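Local atomic coordinates of whirlin (Mus musculus, PDB entry 6FDD), a protein that acts in hearing and vision as a scaffold protein of the USH2 complex, and is needed to elongate and maintain the stereocilia of inner-ear hair cells. Residues A[42-47]-A[77-82]; A[20-25]-A[58-62]. All coordinates share one frame; numbering follows the deposited sequence. Where two conformers were deposited one is given.

Interaction 1: A[42-47]-A[77-82]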
loop_
_atom_site.group_PDB
_atom_site.type_symbol
_atom_site.label_atom_id
_atom_site.label_comp_id
_atom_site.label_asym_id
_atom_site.label_seq_id
_atom_site.Cartn_x
_atom_site.Cartn_y
_atom_site.Cartn_z
ATOM N N SER A 42 -10.575 -6.193 3.108
ATOM C CA SER A 42 -10.748 -5.958 1.673
ATOM C C SER A 42 -9.632 -5.063 1.138
ATOM O O SER A 42 -8.989 -4.351 1.901
ATOM C CB SER A 42 -12.089 -5.265 1.420
ATOM O OG SER A 42 -12.058 -3.949 1.948
ATOM N N VAL A 43 -9.446 -5.049 -0.206
ATOM C CA VAL A 43 -8.479 -4.143 -0.836
ATOM C C VAL A 43 -8.833 -2.662 -0.470
ATOM O O VAL A 43 -7.934 -1.860 -0.256
ATOM C CB VAL A 43 -8.368 -4.370 -2.380
ATOM C CG1 VAL A 43 -9.676 -4.043 -3.108
ATOM C CG2 VAL A 43 -7.195 -3.596 -2.967
ATOM N N GLU A 44 -10.138 -2.339 -0.366
ATOM C CA GLU A 44 -10.582 -0.980 -0.025
ATOM C C GLU A 44 -10.213 -0.613 1.400
ATOM O O GLU A 44 -9.710 0.487 1.627
ATOM C CB GLU A 44 -12.095 -0.815 -0.229
ATOM C CG GLU A 44 -12.542 -0.922 -1.679
ATOM C CD GLU A 44 -12.850 -2.328 -2.158
ATOM O OE1 GLU A 44 -12.838 -3.269 -1.328
ATOM O OE2 GLU A 44 -13.183 -2.473 -3.353
ATOM N N ALA A 45 -10.438 -1.530 2.368
ATOM C CA ALA A 45 -10.073 -1.255 3.767
ATOM C C ALA A 45 -8.553 -1.036 3.855
ATOM O O ALA A 45 -8.093 -0.127 4.562
ATOM C CB ALA A 45 -10.523 -2.388 4.669
HETATM N N MSE A 46 -7.782 -1.825 3.081
HETATM C CA MSE A 46 -6.325 -1.685 3.056
HETATM C C MSE A 46 -5.915 -0.319 2.499
HETATM O O MSE A 46 -5.040 0.357 3.071
HETATM C CB MSE A 46 -5.689 -2.830 2.238
HETATM C CG MSE A 46 -4.171 -2.885 2.384
HETATM SE SE MSE A 46 -3.351 -3.631 0.785
HETATM C CE MSE A 46 -3.812 -2.195 -0.524
ATOM N N VAL A 47 -6.538 0.098 1.373
ATOM C CA VAL A 47 -6.250 1.383 0.750
ATOM C C VAL A 47 -6.530 2.531 1.739
ATOM O O VAL A 47 -5.702 3.437 1.874
ATOM C CB VAL A 47 -7.031 1.533 -0.575
ATOM C CG1 VAL A 47 -7.112 2.991 -1.017
ATOM C CG2 VAL A 47 -6.386 0.667 -1.672
ATOM N N ARG A 77 -10.721 -2.565 -8.509
ATOM C CA ARG A 77 -11.185 -1.980 -7.245
ATOM C C ARG A 77 -10.113 -1.053 -6.659
ATOM O O ARG A 77 -10.429 0.071 -6.255
ATOM C CB ARG A 77 -11.584 -3.074 -6.259
ATOM C CG ARG A 77 -12.940 -3.695 -6.585
ATOM C CD ARG A 77 -13.111 -5.058 -5.954
ATOM N NE ARG A 77 -13.083 -4.974 -4.492
ATOM C CZ ARG A 77 -13.104 -6.015 -3.669
ATOM N NH1 ARG A 77 -13.161 -7.253 -4.151
ATOM N NH2 ARG A 77 -13.069 -5.830 -2.358
ATOM N N PHE A 78 -8.829 -1.482 -6.691
ATOM C CA PHE A 78 -7.714 -0.663 -6.208
ATOM C C PHE A 78 -7.642 0.671 -6.973
ATOM O O PHE A 78 -7.590 1.741 -6.351
ATOM C CB PHE A 78 -6.384 -1.445 -6.320
ATOM C CG PHE A 78 -5.155 -0.726 -5.804
ATOM C CD1 PHE A 78 -4.415 0.108 -6.632
ATOM C CD2 PHE A 78 -4.724 -0.904 -4.490
ATOM C CE1 PHE A 78 -3.277 0.764 -6.157
ATOM C CE2 PHE A 78 -3.570 -0.266 -4.022
ATOM C CZ PHE A 78 -2.858 0.567 -4.854
ATOM N N ASP A 79 -7.668 0.606 -8.322
ATOM C CA ASP A 79 -7.605 1.774 -9.209
ATOM C C ASP A 79 -8.805 2.708 -9.028
ATOM O O ASP A 79 -8.665 3.909 -9.207
ATOM C CB ASP A 79 -7.494 1.329 -10.678
ATOM C CG ASP A 79 -6.169 0.670 -11.026
ATOM O OD1 ASP A 79 -5.198 0.830 -10.244
ATOM O OD2 ASP A 79 -6.099 0.001 -12.085
ATOM N N HIS A 80 -9.964 2.162 -8.635
ATOM C CA HIS A 80 -11.153 2.981 -8.414
ATOM C C HIS A 80 -10.982 3.945 -7.224
ATOM O O HIS A 80 -11.598 5.016 -7.222
ATOM C CB HIS A 80 -12.397 2.107 -8.266
ATOM C CG HIS A 80 -13.693 2.840 -8.465
ATOM N ND1 HIS A 80 -13.925 3.626 -9.596
ATOM C CD2 HIS A 80 -14.801 2.860 -7.688
ATOM C CE1 HIS A 80 -15.153 4.101 -9.459
ATOM N NE2 HIS A 80 -15.727 3.659 -8.337
ATOM N N LEU A 81 -10.088 3.607 -6.257
ATOM C CA LEU A 81 -9.823 4.470 -5.088
ATOM C C LEU A 81 -8.480 5.170 -5.141
ATOM O O LEU A 81 -8.333 6.241 -4.556
ATOM C CB LEU A 81 -9.920 3.676 -3.770
ATOM C CG LEU A 81 -11.277 3.081 -3.388
ATOM C CD1 LEU A 81 -11.209 2.497 -1.984
ATOM C CD2 LEU A 81 -12.399 4.121 -3.445
ATOM N N VAL A 82 -7.486 4.552 -5.804
ATOM C CA VAL A 82 -6.114 5.066 -5.889
ATOM C C VAL A 82 -5.873 5.631 -7.276
ATOM O O VAL A 82 -5.861 4.877 -8.255
ATOM C CB VAL A 82 -5.061 3.975 -5.531
ATOM C CG1 VAL A 82 -3.632 4.512 -5.632
ATOM C CG2 VAL A 82 -5.323 3.376 -4.150
HETATM O O HOH W 1 -12.600 -0.217 -4.794
#

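Interaction 2: A[20-25]-A[58-62]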
loop_
_atom_site.group_PDB
_atom_site.type_symbol
_atom_site.label_atom_id
_atom_site.label_comp_id
_atom_site.label_asym_id
_atom_site.label_seq_id
_atom_site.Cartn_x
_atom_site.Cartn_y
_atom_site.Cartn_z
ATOM N N LEU A 20 11.533 6.138 2.167
ATOM C CA LEU A 20 10.480 7.124 2.435
ATOM C C LEU A 20 9.804 7.046 3.811
ATOM O O LEU A 20 9.213 8.037 4.245
ATOM C CB LEU A 20 9.406 7.042 1.331
ATOM C CG LEU A 20 9.878 7.324 -0.115
ATOM C CD1 LEU A 20 8.836 6.916 -1.125
ATOM C CD2 LEU A 20 10.257 8.784 -0.308
ATOM N N LEU A 21 9.868 5.886 4.481
ATOM C CA LEU A 21 9.202 5.686 5.769
ATOM C C LEU A 21 10.151 5.365 6.914
ATOM O O LEU A 21 11.197 4.744 6.696
ATOM C CB LEU A 21 8.194 4.520 5.646
ATOM C CG LEU A 21 7.124 4.567 4.542
ATOM C CD1 LEU A 21 6.314 3.279 4.531
ATOM C CD2 LEU A 21 6.197 5.774 4.711
ATOM N N THR A 22 9.736 5.696 8.157
ATOM C CA THR A 22 10.481 5.324 9.373
ATOM C C THR A 22 10.252 3.815 9.557
ATOM O O THR A 22 9.343 3.266 8.917
ATOM C CB THR A 22 9.912 6.062 10.603
ATOM O OG1 THR A 22 8.571 5.613 10.848
ATOM C CG2 THR A 22 9.963 7.596 10.464
ATOM N N GLU A 23 11.002 3.160 10.465
ATOM C CA GLU A 23 10.807 1.735 10.754
ATOM C C GLU A 23 9.353 1.486 11.203
ATOM O O GLU A 23 8.737 0.524 10.747
ATOM C CB GLU A 23 11.799 1.236 11.825
ATOM C CG GLU A 23 11.698 -0.256 12.115
ATOM C CD GLU A 23 10.628 -0.723 13.092
ATOM O OE1 GLU A 23 10.233 0.075 13.972
ATOM O OE2 GLU A 23 10.186 -1.889 12.974
ATOM N N GLN A 24 8.822 2.359 12.081
ATOM C CA GLN A 24 7.454 2.220 12.605
ATOM C C GLN A 24 6.389 2.378 11.513
ATOM O O GLN A 24 5.433 1.603 11.482
ATOM C CB GLN A 24 7.220 3.159 13.802
ATOM C CG GLN A 24 8.033 2.726 15.039
ATOM C CD GLN A 24 7.423 1.539 15.758
ATOM O OE1 GLN A 24 6.462 1.679 16.506
ATOM N NE2 GLN A 24 7.938 0.335 15.544
ATOM N N GLU A 25 6.564 3.343 10.603
ATOM C CA GLU A 25 5.626 3.553 9.482
ATOM C C GLU A 25 5.698 2.360 8.518
ATOM O O GLU A 25 4.674 1.900 8.020
ATOM C CB GLU A 25 5.972 4.837 8.719
ATOM C CG GLU A 25 5.662 6.129 9.455
ATOM C CD GLU A 25 6.097 7.344 8.660
ATOM O OE1 GLU A 25 7.213 7.325 8.087
ATOM O OE2 GLU A 25 5.288 8.293 8.554
ATOM N N ALA A 58 5.643 12.588 -1.342
ATOM C CA ALA A 58 6.622 11.521 -1.573
ATOM C C ALA A 58 6.088 10.169 -1.088
ATOM O O ALA A 58 6.287 9.167 -1.766
ATOM C CB ALA A 58 7.940 11.844 -0.883
ATOM N N LYS A 59 5.387 10.140 0.069
ATOM C CA LYS A 59 4.840 8.882 0.599
ATOM C C LYS A 59 3.745 8.314 -0.276
ATOM O O LYS A 59 3.675 7.096 -0.420
ATOM C CB LYS A 59 4.368 9.038 2.050
ATOM C CG LYS A 59 5.506 9.153 3.053
ATOM C CD LYS A 59 4.966 9.475 4.429
ATOM C CE LYS A 59 6.059 9.962 5.347
ATOM N NZ LYS A 59 5.526 10.335 6.688
ATOM N N PHE A 60 2.913 9.186 -0.897
ATOM C CA PHE A 60 1.837 8.775 -1.801
ATOM C C PHE A 60 2.378 7.926 -2.973
ATOM O O PHE A 60 1.694 6.997 -3.407
ATOM C CB PHE A 60 1.007 9.977 -2.312
ATOM C CG PHE A 60 -0.159 9.576 -3.201
ATOM C CD1 PHE A 60 -1.356 9.126 -2.651
ATOM C CD2 PHE A 60 -0.041 9.601 -4.589
ATOM C CE1 PHE A 60 -2.423 8.733 -3.473
ATOM C CE2 PHE A 60 -1.103 9.194 -5.408
ATOM C CZ PHE A 60 -2.286 8.765 -4.843
ATOM N N SER A 61 3.617 8.218 -3.441
ATOM C CA SER A 61 4.267 7.460 -4.527
ATOM C C SER A 61 4.393 5.954 -4.231
ATOM O O SER A 61 4.457 5.148 -5.165
ATOM C CB SER A 61 5.626 8.064 -4.879
ATOM O OG SER A 61 6.619 7.679 -3.949
ATOM N N LEU A 62 4.381 5.565 -2.935
ATOM C CA LEU A 62 4.440 4.146 -2.561
ATOM C C LEU A 62 3.230 3.337 -3.022
ATOM O O LEU A 62 3.373 2.140 -3.243
ATOM C CB LEU A 62 4.662 3.955 -1.050
ATOM C CG LEU A 62 6.053 4.290 -0.537
ATOM C CD1 LEU A 62 6.045 4.405 0.958
ATOM C CD2 LEU A 62 7.070 3.217 -0.956
#

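Interaction 1: A[42-47]-A[77-82]
Bends in two long side chains set Glu44 against Arg77: the glutamate turns about its CB-CG bond (chi2 88°) and the arginine about CG-CD (chi3 63°), bringing carboxylate and guanidinium edge to edge with their planes only 14° apart. Arg77 grips side-on, NE to Glu44 OE2 at 2.7 Å and NH2 to Glu44 OE1 at 2.8 Å, both bonds nearly straight. OE1 uses its syn lone pair, whereas OE2 is met on the syn side somewhat out of the carboxylate plane. A water also donates to Glu44 OE2 and to Arg77 O, tying the acid to the helix backbone as well. One face of the guanidinium is covered by Val43 CG1, 3.8 Å from Arg77 NE. In this all-helical HHD2 domain of whirlin, the contact joins the start of helix 43-53, capped by Ser42 OG accepting from Ala45 N, to helix 75-81. A leucine in place of Glu44 would probably leave the Arg77 charge without its close mate and the guanidinium freer to turn. Beneath the ion pair the packing is apolar. Val47 divides its two methyls between neighbouring side chains, CG2 approaching Phe78 CD2 obliquely at 3.6 Å while its CG1 meets Val82 CG2 at 3.6 Å. Val82 CG2 lies over one face of the Phe78 ring, toward its rim, and Val43 CG2 comes to the ring's edge. Leu81 CD1 rests on Glu44 CG, 3.7 Å away.

Interaction 2: A[20-25]-A[58-62]
The carboxylate of Glu25 is held through both oxygens: OE2 receives Lys59 NZ at 2.8 Å on its syn lone pair, and OE1 receives Thr22 N at 3.0 Å on its anti lone pair. The second bond belongs to a capping box, completed by Glu25 N donating to Thr22 OG1 at 3.0 Å, which starts helix 23-37 of this helical domain. The salt bridge thus fastens the beginning of that helix to the short, weakly bonded helix 57-60. With its second oxygen tied up in the cap, the carboxylate is probably restrained from swinging away from the lysine. Lys59 reaches it with an extended chain (chi3 -164°, chi4 178°) that passes obliquely over Leu21, whose CD2 lies 3.8 Å from Lys59 CG. The Lys59 ammonium also donates to Asn55 OD1, a neutral second acceptor. Beside this polar bridge, leucines fill the join. Leu21 and Leu62 meet tip to tip, Leu21 CG 3.7 Å from Leu62 CD1, and Leu54 and Met29 pack against both of them. Leu20, at the end of helix 11-20, pushes its two methyls into the turn: CD2 touches Ala58 CB, and CD1 sits near Leu62 CG. That turn is pinned by Ser61 OG, which donates to Ala58 O at 2.7 Å in the carbonyl plane, and Leu20 CD1 lies against the same oxygen, 3.5 Å from Ala58 O.

Interactions 1 and 2 lie on opposite sides of the centre of the chain, their centres 18 Å apart; their nearest atoms come to about 5 Å without touching. Their segments alternate along the sequence, so the chain crosses between the two sites repeatedly. Helix 23-37 connects them directly: it begins at the capping box of interaction 2 and, further along, sends Tyr36 against Val43 of interaction 1. Helix 62-67 makes a second link, starting with Leu62 in interaction 2 and placing Leu63 and Val66 against Val82 and Phe78 of interaction 1. Each contact pairs a salt bridge with an apolar layer, joining helices far apart in sequence.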